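Local coordinates for single-stranded DNA-binding protein DdrB (PDB 4NOE) that binds single-stranded DNA and assists its accurate annealing, probably as part of the cell's response to DNA damage, at residues E[106-111]-E[127-132]; E[6-11]-E[29-34]; E[100-105]-E[134-139]. One frame throughout, in Å; residues are numbered along the deposited sequence.

Contact 1 (E[106-111]-E[127-132]); sequences KYSRGA and IEYVSL. With nucleotides of chain F.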
loop_
_atom_site.group_PDB
_atom_site.type_symbol
_atom_site.label_atom_id
_atom_site.label_comp_id
_atom_site.label_asym_id
_atom_site.label_seq_id
_atom_site.Cartn_x
_atom_site.Cartn_y
_atom_site.Cartn_z
ATOM N N LYS E 106 -4.985 30.617 5.048
ATOM C CA LYS E 106 -5.456 29.246 4.932
ATOM C C LYS E 106 -6.133 28.824 6.229
ATOM O O LYS E 106 -5.668 29.153 7.319
ATOM C CB LYS E 106 -4.284 28.308 4.606
ATOM C CG LYS E 106 -4.701 26.872 4.343
ATOM C CD LYS E 106 -3.576 26.006 3.756
ATOM C CE LYS E 106 -4.137 24.605 3.478
ATOM N NZ LYS E 106 -3.168 23.586 2.969
ATOM N N TYR E 107 -7.250 28.118 6.095
ATOM C CA TYR E 107 -7.937 27.529 7.229
ATOM C C TYR E 107 -7.771 26.028 7.131
ATOM O O TYR E 107 -8.268 25.394 6.182
ATOM C CB TYR E 107 -9.424 27.926 7.231
ATOM C CG TYR E 107 -9.613 29.367 7.629
ATOM C CD1 TYR E 107 -9.409 30.398 6.711
ATOM C CD2 TYR E 107 -9.963 29.705 8.927
ATOM C CE1 TYR E 107 -9.568 31.721 7.079
ATOM C CE2 TYR E 107 -10.127 31.034 9.304
ATOM C CZ TYR E 107 -9.921 32.030 8.380
ATOM O OH TYR E 107 -10.084 33.343 8.755
ATOM N N SER E 108 -7.054 25.468 8.103
ATOM C CA SER E 108 -6.750 24.036 8.121
ATOM C C SER E 108 -6.557 23.518 9.539
ATOM O O SER E 108 -6.257 24.288 10.462
ATOM C CB SER E 108 -5.473 23.752 7.318
ATOM O OG SER E 108 -4.337 24.305 7.978
ATOM N N ARG E 109 -6.698 22.205 9.697
ATOM C CA ARG E 109 -6.484 21.532 10.974
ATOM C C ARG E 109 -5.595 20.310 10.773
ATOM O O ARG E 109 -5.399 19.830 9.641
ATOM C CB ARG E 109 -7.823 21.067 11.545
ATOM C CG ARG E 109 -8.528 20.056 10.638
ATOM C CD ARG E 109 -9.933 19.684 11.138
ATOM N NE ARG E 109 -10.650 18.849 10.160
ATOM C CZ ARG E 109 -10.480 17.532 10.034
ATOM N NH1 ARG E 109 -9.613 16.879 10.807
ATOM N NH2 ARG E 109 -11.164 16.867 9.126
ATOM N N GLY E 110 -5.056 19.797 11.873
ATOM C CA GLY E 110 -4.297 18.567 11.815
ATOM C C GLY E 110 -5.223 17.404 11.511
ATOM O O GLY E 110 -6.387 17.400 11.925
ATOM N N ALA E 111 -4.719 16.420 10.775
ATOM C CA ALA E 111 -5.507 15.232 10.458
ATOM C C ALA E 111 -5.813 14.475 11.742
ATOM O O ALA E 111 -4.998 14.456 12.668
ATOM C CB ALA E 111 -4.755 14.339 9.493
ATOM N N ILE E 127 3.724 15.831 9.712
ATOM C CA ILE E 127 2.390 16.321 10.040
ATOM C C ILE E 127 1.480 16.244 8.814
ATOM O O ILE E 127 1.925 16.493 7.699
ATOM C CB ILE E 127 2.440 17.762 10.587
ATOM C CG1 ILE E 127 3.347 17.813 11.820
ATOM C CG2 ILE E 127 1.030 18.268 10.918
ATOM C CD1 ILE E 127 3.301 19.140 12.574
ATOM N N GLU E 128 0.220 15.863 9.018
ATOM C CA GLU E 128 -0.773 15.923 7.955
ATOM C C GLU E 128 -1.870 16.948 8.264
ATOM O O GLU E 128 -2.409 16.969 9.368
ATOM C CB GLU E 128 -1.393 14.547 7.748
ATOM C CG GLU E 128 -0.384 13.444 7.457
ATOM C CD GLU E 128 -1.062 12.111 7.264
ATOM O OE1 GLU E 128 -1.751 11.663 8.206
ATOM O OE2 GLU E 128 -0.925 11.519 6.171
ATOM N N TYR E 129 -2.196 17.787 7.284
ATOM C CA TYR E 129 -3.194 18.833 7.449
ATOM C C TYR E 129 -4.425 18.529 6.607
ATOM O O TYR E 129 -4.347 17.832 5.591
ATOM C CB TYR E 129 -2.633 20.201 7.032
ATOM C CG TYR E 129 -1.576 20.730 7.955
ATOM C CD1 TYR E 129 -1.919 21.413 9.114
ATOM C CD2 TYR E 129 -0.236 20.534 7.681
ATOM C CE1 TYR E 129 -0.940 21.899 9.977
ATOM C CE2 TYR E 129 0.748 21.007 8.535
ATOM C CZ TYR E 129 0.384 21.683 9.680
ATOM O OH TYR E 129 1.357 22.153 10.520
ATOM N N VAL E 130 -5.564 19.056 7.032
ATOM C CA VAL E 130 -6.794 18.876 6.285
ATOM C C VAL E 130 -7.307 20.275 6.057
ATOM O O VAL E 130 -7.402 21.045 7.014
ATOM C CB VAL E 130 -7.823 18.068 7.090
ATOM C CG1 VAL E 130 -9.151 17.994 6.344
ATOM C CG2 VAL E 130 -7.297 16.652 7.397
ATOM N N SER E 131 -7.620 20.615 4.808
ATOM C CA SER E 131 -7.972 21.993 4.461
ATOM C C SER E 131 -9.464 22.272 4.406
ATOM O O SER E 131 -10.239 21.498 3.831
ATOM C CB SER E 131 -7.373 22.376 3.101
ATOM O OG SER E 131 -5.984 22.119 3.068
ATOM N N LEU E 132 -9.866 23.411 4.961
ATOM C CA LEU E 132 -11.241 23.875 4.796
ATOM C C LEU E 132 -11.325 24.889 3.659
ATOM O O LEU E 132 -12.211 24.807 2.789
ATOM C CB LEU E 132 -11.748 24.522 6.087
ATOM C CG LEU E 132 -13.124 25.192 5.965
ATOM C CD1 LEU E 132 -14.231 24.183 5.660
ATOM C CD2 LEU E 132 -13.453 25.962 7.239
ATOM P P DT F 26 4.943 26.286 5.827
ATOM O OP1 DT F 26 5.774 27.362 6.239
ATOM O OP2 DT F 26 5.454 24.963 5.847
ATOM O "O5'" DT F 26 3.599 26.246 6.660
ATOM C "C5'" DT F 26 2.928 27.403 7.148
ATOM C "C4'" DT F 26 1.648 27.023 7.850
ATOM O "O4'" DT F 26 0.801 26.261 6.964
ATOM C "C3'" DT F 26 1.832 26.168 9.099
ATOM O "O3'" DT F 26 0.934 26.536 10.136
ATOM C "C2'" DT F 26 1.414 24.793 8.631
ATOM C "C1'" DT F 26 0.332 25.122 7.627
ATOM N N1 DT F 26 0.067 24.111 6.606
ATOM C C2 DT F 26 -1.218 23.880 6.175
ATOM O O2 DT F 26 -2.185 24.434 6.645
ATOM N N3 DT F 26 -1.321 22.974 5.159
ATOM C C4 DT F 26 -0.298 22.280 4.556
ATOM O O4 DT F 26 -0.536 21.506 3.652
ATOM C C5 DT F 26 1.023 22.594 5.036
ATOM C C7 DT F 26 2.198 21.913 4.419
ATOM C C6 DT F 26 1.136 23.480 6.023
ATOM P P DC F 28 -1.161 23.448 14.799
ATOM O OP1 DC F 28 -2.529 23.695 14.457
ATOM O OP2 DC F 28 -0.719 23.870 16.084
ATOM O "O5'" DC F 28 -0.848 21.901 14.685
ATOM C "C5'" DC F 28 -1.474 21.077 13.725
ATOM C "C4'" DC F 28 -1.336 19.632 14.123
ATOM O "O4'" DC F 28 0.051 19.299 14.242
ATOM C "C3'" DC F 28 -1.953 19.293 15.465
ATOM O "O3'" DC F 28 -3.272 18.893 15.160
ATOM C "C2'" DC F 28 -1.084 18.156 15.964
ATOM C "C1'" DC F 28 0.258 18.357 15.265
ATOM N N1 DC F 28 1.363 18.853 16.095
ATOM C C2 DC F 28 2.590 18.184 16.066
ATOM O O2 DC F 28 2.695 17.157 15.392
ATOM N N3 DC F 28 3.620 18.663 16.791
ATOM C C4 DC F 28 3.471 19.779 17.501
ATOM N N4 DC F 28 4.513 20.215 18.202
ATOM C C5 DC F 28 2.241 20.495 17.528
ATOM C C6 DC F 28 1.226 20.005 16.812
ATOM P P DG F 27 1.158 27.751 11.065
ATOM O OP1 DG F 27 -0.098 28.316 11.362
ATOM O OP2 DG F 27 2.214 28.552 10.562
ATOM O "O5'" DG F 27 1.374 27.145 12.505
ATOM C "C5'" DG F 27 2.350 26.189 12.860
ATOM C "C4'" DG F 27 1.857 24.787 12.608
ATOM O "O4'" DG F 27 3.032 24.026 12.285
ATOM C "C3'" DG F 27 1.191 24.048 13.767
ATOM O "O3'" DG F 27 -0.236 24.088 13.703
ATOM C "C2'" DG F 27 1.630 22.624 13.521
ATOM C "C1'" DG F 27 3.042 22.821 13.001
ATOM N N9 DG F 27 3.981 22.965 14.092
ATOM C C8 DG F 27 3.750 23.614 15.278
ATOM N N7 DG F 27 4.748 23.533 16.109
ATOM C C5 DG F 27 5.681 22.755 15.444
ATOM C C6 DG F 27 6.963 22.336 15.841
ATOM O O6 DG F 27 7.552 22.567 16.897
ATOM N N1 DG F 27 7.585 21.592 14.852
ATOM C C2 DG F 27 7.033 21.270 13.642
ATOM N N2 DG F 27 7.794 20.518 12.831
ATOM N N3 DG F 27 5.837 21.659 13.254
ATOM C C4 DG F 27 5.222 22.397 14.198
#
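A DNA-bearing pair of antiparallel strands joins 106-110 to 128-131. Arg109 and Val130 form a hydrogen-bonded pair, with Val130 N donating to Arg109 O at 2.7 Å and Arg109 N to Val130 O at 3.0 Å. Farther out, Leu132 N reaches Tyr107 O and Ala111 N reaches Glu128 O. Arg109 CG stands between its backbone N and carbonyl carbon (chi1 62°), and the extended chain runs alongside Val130, with the valine CB 4.0 Å from the guanidinium plane, while Asp115 takes NH1 in a salt bridge and Tyr86 bonds NE. These strands belong to a curled mixed sheet, and the face carrying Ser108 and Ser131 receives the DNA. Ser108 OG donates a hydrogen bond of 2.5 Å to O2 of the thymine DT26 of chain F and is also bonded to Arg89. Lys106, extended beyond CG, brings CE to 3.1 Å from Ser131 OG; Glu121 pairs with both the lysine NZ and the serine hydroxyl, so the ammonium charge is probably balanced beside the base. The Tyr129 ring is held between two layers: DT26 N1 lies 3.6 Å over the centre of one face, and Ile127 CG2 covers the opposite face toward the rim. Gly110 CA comes within 3.5 Å of O3' of DC28 of chain F, and a beta carbon there would probably come too close to that oxygen.

Contact 2 (E[6-11]-E[29-34]); sequences LQIEFI and LDVQRH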
loop_
_atom_site.group_PDB
_atom_site.type_symbol
_atom_site.label_atom_id
_atom_site.label_comp_id
_atom_site.label_asym_id
_atom_site.label_seq_id
_atom_site.Cartn_x
_atom_site.Cartn_y
_atom_site.Cartn_z
ATOM N N LEU E 6 -35.405 26.713 -7.761
ATOM C CA LEU E 6 -34.253 25.829 -7.632
ATOM C C LEU E 6 -34.489 24.930 -6.429
ATOM O O LEU E 6 -35.374 25.204 -5.615
ATOM C CB LEU E 6 -32.957 26.629 -7.430
ATOM C CG LEU E 6 -32.242 27.361 -8.573
ATOM C CD1 LEU E 6 -33.135 28.342 -9.283
ATOM C CD2 LEU E 6 -31.041 28.101 -8.034
ATOM N N GLN E 7 -33.707 23.858 -6.336
ATOM C CA GLN E 7 -33.647 23.033 -5.143
ATOM C C GLN E 7 -32.201 22.978 -4.682
ATOM O O GLN E 7 -31.275 22.954 -5.491
ATOM C CB GLN E 7 -34.136 21.610 -5.425
ATOM C CG GLN E 7 -35.627 21.484 -5.696
ATOM C CD GLN E 7 -36.027 20.034 -5.920
ATOM O OE1 GLN E 7 -35.697 19.439 -6.949
ATOM N NE2 GLN E 7 -36.721 19.452 -4.944
ATOM N N ILE E 8 -31.996 22.980 -3.380
ATOM C CA ILE E 8 -30.643 22.839 -2.879
ATOM C C ILE E 8 -30.630 21.705 -1.875
ATOM O O ILE E 8 -31.541 21.584 -1.054
ATOM C CB ILE E 8 -30.065 24.173 -2.325
ATOM C CG1 ILE E 8 -28.820 23.918 -1.478
ATOM C CG2 ILE E 8 -31.092 24.940 -1.505
ATOM C CD1 ILE E 8 -28.149 25.210 -1.013
ATOM N N GLU E 9 -29.626 20.841 -1.986
ATOM C CA GLU E 9 -29.512 19.699 -1.096
ATOM C C GLU E 9 -28.544 20.024 0.016
ATOM O O GLU E 9 -27.404 20.426 -0.233
ATOM C CB GLU E 9 -29.029 18.452 -1.860
ATOM N N PHE E 10 -29.005 19.857 1.249
ATOM C CA PHE E 10 -28.165 20.091 2.410
ATOM C C PHE E 10 -27.901 18.786 3.135
ATOM O O PHE E 10 -28.661 17.818 3.011
ATOM C CB PHE E 10 -28.857 21.017 3.416
ATOM C CG PHE E 10 -28.989 22.446 2.967
ATOM C CD1 PHE E 10 -27.902 23.308 3.016
ATOM C CD2 PHE E 10 -30.213 22.940 2.548
ATOM C CE1 PHE E 10 -28.025 24.624 2.630
ATOM C CE2 PHE E 10 -30.348 24.261 2.170
ATOM C CZ PHE E 10 -29.250 25.106 2.209
ATOM N N ILE E 11 -26.822 18.785 3.903
ATOM C CA ILE E 11 -26.605 17.804 4.934
ATOM C C ILE E 11 -26.806 18.585 6.229
ATOM O O ILE E 11 -26.113 19.575 6.475
ATOM C CB ILE E 11 -25.182 17.254 4.894
ATOM C CG1 ILE E 11 -24.917 16.536 3.568
ATOM C CG2 ILE E 11 -24.959 16.298 6.063
ATOM C CD1 ILE E 11 -25.789 15.296 3.349
ATOM N N LEU E 29 -28.207 32.484 -2.215
ATOM C CA LEU E 29 -27.224 32.724 -1.155
ATOM C C LEU E 29 -27.877 33.014 0.205
ATOM O O LEU E 29 -27.336 32.644 1.251
ATOM C CB LEU E 29 -26.256 33.847 -1.559
ATOM C CG LEU E 29 -24.876 33.441 -2.096
ATOM C CD1 LEU E 29 -24.940 32.199 -2.974
ATOM C CD2 LEU E 29 -24.249 34.586 -2.865
ATOM N N ASP E 30 -29.048 33.642 0.196
ATOM C CA ASP E 30 -29.751 33.909 1.450
ATOM C C ASP E 30 -30.292 32.630 2.102
ATOM O O ASP E 30 -30.224 32.469 3.321
ATOM C CB ASP E 30 -30.863 34.939 1.243
ATOM C CG ASP E 30 -30.316 36.328 0.953
ATOM O OD1 ASP E 30 -29.174 36.622 1.387
ATOM O OD2 ASP E 30 -31.024 37.120 0.293
ATOM N N VAL E 31 -30.814 31.720 1.287
ATOM C CA VAL E 31 -31.204 30.409 1.782
ATOM C C VAL E 31 -29.987 29.694 2.368
ATOM O O VAL E 31 -30.068 29.123 3.458
ATOM C CB VAL E 31 -31.850 29.572 0.664
ATOM C CG1 VAL E 31 -32.105 28.149 1.129
ATOM C CG2 VAL E 31 -33.148 30.254 0.203
ATOM N N GLN E 32 -28.856 29.752 1.663
ATOM C CA GLN E 32 -27.625 29.129 2.167
ATOM C C GLN E 32 -27.201 29.709 3.506
ATOM O O GLN E 32 -26.834 28.965 4.417
ATOM C CB GLN E 32 -26.477 29.253 1.162
ATOM C CG GLN E 32 -26.354 28.078 0.207
ATOM C CD GLN E 32 -25.253 28.295 -0.807
ATOM O OE1 GLN E 32 -24.064 28.198 -0.485
ATOM N NE2 GLN E 32 -25.640 28.610 -2.035
ATOM N N ARG E 33 -27.273 31.033 3.634
ATOM C CA ARG E 33 -26.950 31.673 4.907
ATOM C C ARG E 33 -27.902 31.205 6.000
ATOM O O ARG E 33 -27.490 30.985 7.144
ATOM C CB ARG E 33 -27.036 33.198 4.795
ATOM C CG ARG E 33 -26.014 33.807 3.866
ATOM C CD ARG E 33 -26.129 35.318 3.853
ATOM N NE ARG E 33 -24.862 35.911 3.448
ATOM C CZ ARG E 33 -24.612 36.362 2.228
ATOM N NH1 ARG E 33 -25.558 36.306 1.300
ATOM N NH2 ARG E 33 -23.426 36.884 1.944
ATOM N N HIS E 34 -29.178 31.064 5.650
ATOM C CA HIS E 34 -30.180 30.735 6.658
ATOM C C HIS E 34 -29.926 29.361 7.271
ATOM O O HIS E 34 -29.828 29.236 8.488
ATOM C CB HIS E 34 -31.595 30.820 6.085
ATOM C CG HIS E 34 -32.650 30.278 6.999
ATOM N ND1 HIS E 34 -33.300 31.055 7.934
ATOM C CD2 HIS E 34 -33.167 29.031 7.119
ATOM C CE1 HIS E 34 -34.176 30.314 8.587
ATOM N NE2 HIS E 34 -34.117 29.081 8.113
#
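Ile8 and Phe10 of strand 6-11 direct their side chains at Val31 and Gln32, packing helix 28-37 against one side of a beta hairpin made with strand 17-22. The axes of the two segments approach to 10.5 Å, their directions 25° apart, and no hydrogen bond crosses between them. Backbone bonding is left to the strand's neighbours: strand 17-22 in the same chain, and an antiparallel strand of the second subunit that pairs with residues 6-9. Aliphatic contact is closest at Ile8. Its CG1 lies opposite the backbone N (chi1 165°), which carries CD1 out to Gln32 CG at 3.6 Å; the two side chains meet at about a right angle. Ile8 CG2 branches off to Val31 CG1, a looser contact of 4.3 Å. Aromatic contact comes from Phe10. Within its own strand, Ile8 CG1 lies 3.9 Å over one face of the ring, toward the rim, while Tyr35 from the same helix brings its ring against it at about 45°. Across to the helix the phenyl group leads with CZ, which touches Val31 CG1 at 4.3 Å and meets Gln32 CA at the ring edge, also at 4.3 Å.

Contact 3 (E[100-105]-E[134-139]); sequences KLPAAI and IFRGGK. With nucleotides of chain F.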
loop_
_atom_site.group_PDB
_atom_site.type_symbol
_atom_site.label_atom_id
_atom_site.label_comp_id
_atom_site.label_asym_id
_atom_site.label_seq_id
_atom_site.Cartn_x
_atom_site.Cartn_y
_atom_site.Cartn_z
ATOM N N LYS E 100 7.830 31.531 -6.552
ATOM C CA LYS E 100 6.858 32.604 -6.419
ATOM C C LYS E 100 5.568 32.079 -5.800
ATOM O O LYS E 100 4.975 31.129 -6.312
ATOM C CB LYS E 100 6.565 33.225 -7.785
ATOM N N LEU E 101 5.136 32.698 -4.704
ATOM C CA LEU E 101 3.899 32.305 -4.025
ATOM C C LEU E 101 3.172 33.539 -3.491
ATOM O O LEU E 101 3.736 34.304 -2.705
ATOM C CB LEU E 101 4.191 31.338 -2.867
ATOM C CG LEU E 101 4.753 29.941 -3.175
ATOM C CD1 LEU E 101 5.283 29.288 -1.908
ATOM C CD2 LEU E 101 3.702 29.049 -3.824
ATOM N N PRO E 102 1.917 33.736 -3.920
ATOM C CA PRO E 102 1.102 34.865 -3.467
ATOM C C PRO E 102 0.864 34.745 -1.981
ATOM O O PRO E 102 0.962 33.645 -1.456
ATOM C CB PRO E 102 -0.226 34.644 -4.200
ATOM C CG PRO E 102 -0.264 33.184 -4.488
ATOM C CD PRO E 102 1.160 32.834 -4.804
ATOM N N ALA E 103 0.553 35.842 -1.309
ATOM C CA ALA E 103 0.123 35.765 0.078
ATOM C C ALA E 103 -1.168 34.955 0.140
ATOM O O ALA E 103 -1.935 34.922 -0.821
ATOM C CB ALA E 103 -0.098 37.148 0.628
ATOM N N ALA E 104 -1.410 34.284 1.257
ATOM C CA ALA E 104 -2.639 33.513 1.387
ATOM C C ALA E 104 -3.058 33.403 2.842
ATOM O O ALA E 104 -2.231 33.542 3.754
ATOM C CB ALA E 104 -2.483 32.127 0.751
ATOM N N ILE E 105 -4.351 33.186 3.052
ATOM C CA ILE E 105 -4.875 32.930 4.384
ATOM C C ILE E 105 -5.522 31.572 4.303
ATOM O O ILE E 105 -6.485 31.380 3.554
ATOM C CB ILE E 105 -5.920 33.963 4.797
ATOM C CG1 ILE E 105 -5.395 35.378 4.548
ATOM C CG2 ILE E 105 -6.276 33.787 6.269
ATOM C CD1 ILE E 105 -4.206 35.721 5.412
ATOM N N ILE E 134 -8.950 28.334 1.477
ATOM C CA ILE E 134 -7.788 29.197 1.333
ATOM C C ILE E 134 -8.152 30.492 0.620
ATOM O O ILE E 134 -8.744 30.476 -0.463
ATOM C CB ILE E 134 -6.609 28.486 0.637
ATOM C CG1 ILE E 134 -5.480 29.477 0.355
ATOM C CG2 ILE E 134 -7.051 27.825 -0.651
ATOM C CD1 ILE E 134 -4.134 28.800 0.137
ATOM N N PHE E 135 -7.826 31.616 1.244
ATOM C CA PHE E 135 -8.128 32.899 0.639
ATOM C C PHE E 135 -6.858 33.379 -0.052
ATOM O O PHE E 135 -5.791 33.516 0.576
ATOM C CB PHE E 135 -8.657 33.880 1.692
ATOM C CG PHE E 135 -9.966 33.438 2.319
ATOM C CD1 PHE E 135 -9.991 32.442 3.288
ATOM C CD2 PHE E 135 -11.170 34.006 1.928
ATOM C CE1 PHE E 135 -11.184 32.022 3.855
ATOM C CE2 PHE E 135 -12.369 33.594 2.494
ATOM C CZ PHE E 135 -12.372 32.595 3.461
ATOM N N ARG E 136 -6.961 33.593 -1.358
ATOM C CA ARG E 136 -5.773 33.770 -2.178
ATOM C C ARG E 136 -6.097 34.324 -3.561
ATOM O O ARG E 136 -6.853 33.717 -4.326
ATOM C CB ARG E 136 -5.043 32.436 -2.311
ATOM C CG ARG E 136 -3.915 32.431 -3.330
ATOM C CD ARG E 136 -3.196 31.099 -3.296
ATOM N NE ARG E 136 -4.033 30.000 -3.775
ATOM C CZ ARG E 136 -3.732 28.715 -3.624
ATOM N NH1 ARG E 136 -2.624 28.359 -2.983
ATOM N NH2 ARG E 136 -4.549 27.783 -4.093
ATOM N N GLY E 137 -5.516 35.479 -3.872
ATOM C CA GLY E 137 -5.625 36.059 -5.197
ATOM C C GLY E 137 -7.036 36.467 -5.564
ATOM O O GLY E 137 -7.789 36.937 -4.707
ATOM N N GLY E 138 -7.379 36.295 -6.841
ATOM C CA GLY E 138 -8.695 36.634 -7.362
ATOM C C GLY E 138 -9.095 38.071 -7.084
ATOM O O GLY E 138 -8.278 38.878 -6.636
ATOM N N LYS E 139 -10.356 38.395 -7.350
ATOM C CA LYS E 139 -10.894 39.699 -6.979
ATOM C C LYS E 139 -12.153 39.522 -6.141
ATOM O O LYS E 139 -12.883 38.539 -6.302
ATOM C CB LYS E 139 -11.187 40.557 -8.213
ATOM P P DT F 25 2.736 22.526 0.273
ATOM O OP1 DT F 25 3.522 21.449 0.829
ATOM O OP2 DT F 25 1.291 22.461 0.150
ATOM O "O5'" DT F 25 3.056 23.789 1.167
ATOM C "C5'" DT F 25 4.298 23.946 1.839
ATOM C "C4'" DT F 25 4.419 25.363 2.347
ATOM O "O4'" DT F 25 3.848 26.275 1.384
ATOM C "C3'" DT F 25 3.707 25.655 3.672
ATOM O "O3'" DT F 25 4.496 26.579 4.411
ATOM C "C2'" DT F 25 2.473 26.414 3.225
ATOM C "C1'" DT F 25 3.078 27.203 2.097
ATOM N N1 DT F 25 2.203 27.911 1.157
ATOM C C2 DT F 25 1.296 27.213 0.405
ATOM O O2 DT F 25 1.161 26.012 0.483
ATOM N N3 DT F 25 0.551 27.979 -0.451
ATOM C C4 DT F 25 0.622 29.347 -0.624
ATOM O O4 DT F 25 -0.116 29.901 -1.432
ATOM C C5 DT F 25 1.602 30.017 0.202
ATOM C C7 DT F 25 1.757 31.498 0.100
ATOM C C6 DT F 25 2.329 29.273 1.036
#
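Arg136, next after Phe135, lies beside Ala104 and Pro102 and carries the contact on toward the DNA. Its CB rests 4.0 Å from Ala104 CB. With CG swung opposite the backbone N (chi1 170°), CG passes the pyrrolidine ring, 3.9 Å from Pro102 CG. CD stays against the same proline atom, at 3.8 Å, and there the chain bends (chi3 68°), turning the guanidinium back over Ile134, whose CD1 lies 3.5 Å from the plane and toward the rim of one face. At the tip, NH1 gives a weak hydrogen bond of 3.3 Å (156° at the hydrogen) to O4 of the thymine DT25 of chain F, which sits at the edge of the guanidinium and in its plane. A leucine here would probably cost thymine O4 the NH1 donor and leave Ile134 CD1 without the flat group that lies over it. Behind the arginine, Ile105 and Phe135 form an antiparallel hydrogen-bonded pair: Ile105 N bonds Phe135 O at 2.9 Å and Phe135 N bonds Ile105 O at 2.7 Å. Ile134 CD1 also packs on the Ala104 methyl group. Here the pairing of strands 104-110 and 128-135 gives way to loops, beside DT25. Strand 84-91 continues the sheet beyond Ala104 through a backbone bond with Leu91, strand 50-52 flanks Ile134 and Arg136 through Phe52, and the Phe135 ring enters an aromatic cluster in which Phe60 meets it edge-to-face.

Contacts 1 and 3 are two portions of one pairing, between strands 104-110 and 128-135, meeting where Tyr107 CE1 packs 3.6 Å from Phe135 CE1. Contact 1 is buried, with charged and hydroxyl groups matched mostly by residues outside its segments, such as Glu121 and Asp115, and a tyrosine under a base; contact 3 is partly buried, loses its strand character toward the loops and meets the DNA through a weak arginine bond and the packing of Leu101. Contact 2 shares neither strand. It lies across the chain's centre, about 27 Å from contact 3 between centres, and is buried and apolar, joining a helix to a hairpin whose sheet is continued by a strand of another subunit.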